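Local coordinates for putative uncharacterized protein (Pseudomonas phage 201phi2-1, PDB 3R4V) that is of unknown function but belongs to the phage tubulin-like proteins and holds a bound guanosine-5'-diphosphate, at residues 183-188 against 237-242. Residues are numbered along the deposited sequence; the frame is centred on the assembly and turned at random.
Sequences HGRLDV and SKEVAF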
loop_
_atom_site.group_PDB
_atom_site.type_symbol
_atom_site.label_atom_id
_atom_site.label_comp_id
_atom_site.label_asym_id
_atom_site.label_seq_id
_atom_site.Cartn_x
_atom_site.Cartn_y
_atom_site.Cartn_z
ATOM N N HIS A 183 18.989 15.829 4.649
ATOM C CA HIS A 183 20.172 14.973 4.631
ATOM C C HIS A 183 21.246 15.485 3.677
ATOM O O HIS A 183 20.943 15.969 2.586
ATOM C CB HIS A 183 19.784 13.547 4.252
ATOM C CG HIS A 183 18.583 13.047 4.984
ATOM N ND1 HIS A 183 18.464 13.128 6.356
ATOM C CD2 HIS A 183 17.440 12.478 4.536
ATOM C CE1 HIS A 183 17.299 12.622 6.721
ATOM N NE2 HIS A 183 16.659 12.222 5.636
ATOM N N GLY A 184 22.503 15.370 4.087
ATOM C CA GLY A 184 23.598 15.750 3.221
ATOM C C GLY A 184 23.635 14.883 1.978
ATOM O O GLY A 184 23.390 13.676 2.051
ATOM N N ARG A 185 23.930 15.507 0.837
ATOM C CA ARG A 185 24.105 14.799 -0.433
ATOM C C ARG A 185 22.806 14.343 -1.104
ATOM O O ARG A 185 22.824 13.914 -2.254
ATOM C CB ARG A 185 25.062 13.614 -0.263
ATOM C CG ARG A 185 26.496 14.043 0.014
ATOM C CD ARG A 185 27.306 12.962 0.703
ATOM N NE ARG A 185 27.424 11.749 -0.098
ATOM C CZ ARG A 185 28.101 10.673 0.288
ATOM N NH1 ARG A 185 28.724 10.666 1.463
ATOM N NH2 ARG A 185 28.158 9.606 -0.501
ATOM N N LEU A 186 21.682 14.448 -0.402
ATOM C CA LEU A 186 20.427 13.901 -0.923
ATOM C C LEU A 186 19.426 14.975 -1.356
ATOM O O LEU A 186 18.931 15.761 -0.541
ATOM C CB LEU A 186 19.786 12.954 0.092
ATOM C CG LEU A 186 18.678 12.068 -0.472
ATOM C CD1 LEU A 186 19.268 11.020 -1.411
ATOM C CD2 LEU A 186 17.896 11.408 0.649
ATOM N N ASP A 187 19.111 14.940 -2.648
ATOM C CA ASP A 187 18.278 15.909 -3.345
ATOM C C ASP A 187 16.830 15.431 -3.444
ATOM O O ASP A 187 16.542 14.246 -3.260
ATOM C CB ASP A 187 18.826 16.039 -4.768
ATOM C CG ASP A 187 18.790 17.445 -5.282
ATOM O OD1 ASP A 187 17.812 18.160 -4.987
ATOM O OD2 ASP A 187 19.746 17.832 -5.988
ATOM N N VAL A 188 15.913 16.344 -3.758
ATOM C CA VAL A 188 14.566 15.930 -4.125
ATOM C C VAL A 188 14.627 15.153 -5.436
ATOM O O VAL A 188 13.850 14.220 -5.662
ATOM C CB VAL A 188 13.608 17.119 -4.297
ATOM C CG1 VAL A 188 12.283 16.638 -4.868
ATOM C CG2 VAL A 188 13.383 17.819 -2.977
ATOM N N SER A 237 31.338 7.168 8.207
ATOM C CA SER A 237 32.447 6.227 8.127
ATOM C C SER A 237 31.971 4.821 7.757
ATOM O O SER A 237 32.756 3.993 7.302
ATOM C CB SER A 237 33.235 6.192 9.445
ATOM O OG SER A 237 32.645 5.305 10.379
ATOM N N LYS A 238 30.680 4.561 7.942
ATOM C CA LYS A 238 30.127 3.228 7.708
ATOM C C LYS A 238 29.585 3.027 6.287
ATOM O O LYS A 238 29.058 1.962 5.957
ATOM C CB LYS A 238 29.036 2.917 8.740
ATOM C CG LYS A 238 29.552 2.788 10.170
ATOM C CD LYS A 238 28.417 2.545 11.156
ATOM C CE LYS A 238 27.671 1.255 10.842
ATOM N NZ LYS A 238 26.451 1.080 11.688
ATOM N N GLU A 239 29.711 4.045 5.444
ATOM C CA GLU A 239 29.190 3.949 4.087
ATOM C C GLU A 239 29.942 2.899 3.279
ATOM O O GLU A 239 31.151 2.989 3.113
ATOM C CB GLU A 239 29.262 5.299 3.374
ATOM C CG GLU A 239 28.846 5.236 1.910
ATOM C CD GLU A 239 28.984 6.570 1.204
ATOM O OE1 GLU A 239 29.230 7.583 1.892
ATOM O OE2 GLU A 239 28.845 6.605 -0.038
ATOM N N VAL A 240 29.211 1.904 2.785
ATOM C CA VAL A 240 29.781 0.863 1.939
ATOM C C VAL A 240 28.921 0.678 0.695
ATOM O O VAL A 240 27.720 0.429 0.792
ATOM C CB VAL A 240 29.884 -0.478 2.685
ATOM C CG1 VAL A 240 30.205 -1.600 1.712
ATOM C CG2 VAL A 240 30.933 -0.394 3.783
ATOM N N ALA A 241 29.536 0.815 -0.475
ATOM C CA ALA A 241 28.809 0.671 -1.729
ATOM C C ALA A 241 28.573 -0.800 -2.040
ATOM O O ALA A 241 29.289 -1.395 -2.840
ATOM C CB ALA A 241 29.578 1.339 -2.866
ATOM N N PHE A 242 27.561 -1.382 -1.406
ATOM C CA PHE A 242 27.296 -2.810 -1.535
ATOM C C PHE A 242 26.188 -3.089 -2.544
ATOM O O PHE A 242 25.517 -2.169 -3.015
ATOM C CB PHE A 242 26.888 -3.381 -0.181
ATOM C CG PHE A 242 25.614 -2.796 0.356
ATOM C CD1 PHE A 242 24.389 -3.284 -0.054
ATOM C CD2 PHE A 242 25.645 -1.754 1.267
ATOM C CE1 PHE A 242 23.216 -2.749 0.437
ATOM C CE2 PHE A 242 24.474 -1.212 1.761
ATOM C CZ PHE A 242 23.259 -1.711 1.344
HETATM O O HOH W 1 30.248 9.382 3.564
#
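Arg185 and Glu239 meet end-on in a bidentate salt bridge, the one direct link between loop 183-188 and loop 237-242. Arg185 NH2 reaches Glu239 OE2 at 3.1 Å, and NH1 reaches OE1 of the same carboxylate at 3.2 Å. A weak third bond runs diagonally from NH2 to OE1 at 3.3 Å. Both main bonds arrive on the syn side of their oxygens, somewhat out of the carboxylate plane, and they are bent, with N-H...O angles of 150° and 145°. The guanidinium and carboxylate planes are turned 37° against each other, so the pair is not coplanar. OE2 sits in the guanidinium plane, whereas OE1 is tilted from it. One water, in the guanidinium plane at its edge, bridges the pair: it accepts from Arg185 NH1 at 2.9 Å and donates to Glu239 OE1 at 2.7 Å. OE1 thus accepts from NH1, weakly from NH2, and from the water, while OE2 takes the straighter bond from NH2.

The backbones stay far apart, the CA atoms of Arg185 and Glu239 being 12.8 Å from each other, and the two side chains span the gap from opposite directions. Glu239 does so fully extended, with CG anti to the backbone N; the Arg185 chain bends once, at chi3. Arg185 starts from the third position of a type II beta turn, His183 to Leu186, closed by a weak backbone bond. Strand 247-252 packs against both side chains: its Val250 touches Arg185 and Glu239, and its Ile252 touches Arg185.

With so little surface buried, this is a solvent-side ion pair beside strand 247-252, the outermost strand of the sheet within this chain. It ties the loop before helix 188-195 to the connection between strands 228-233 and 247-252, within the C-terminal domain of the tubulin-like fold.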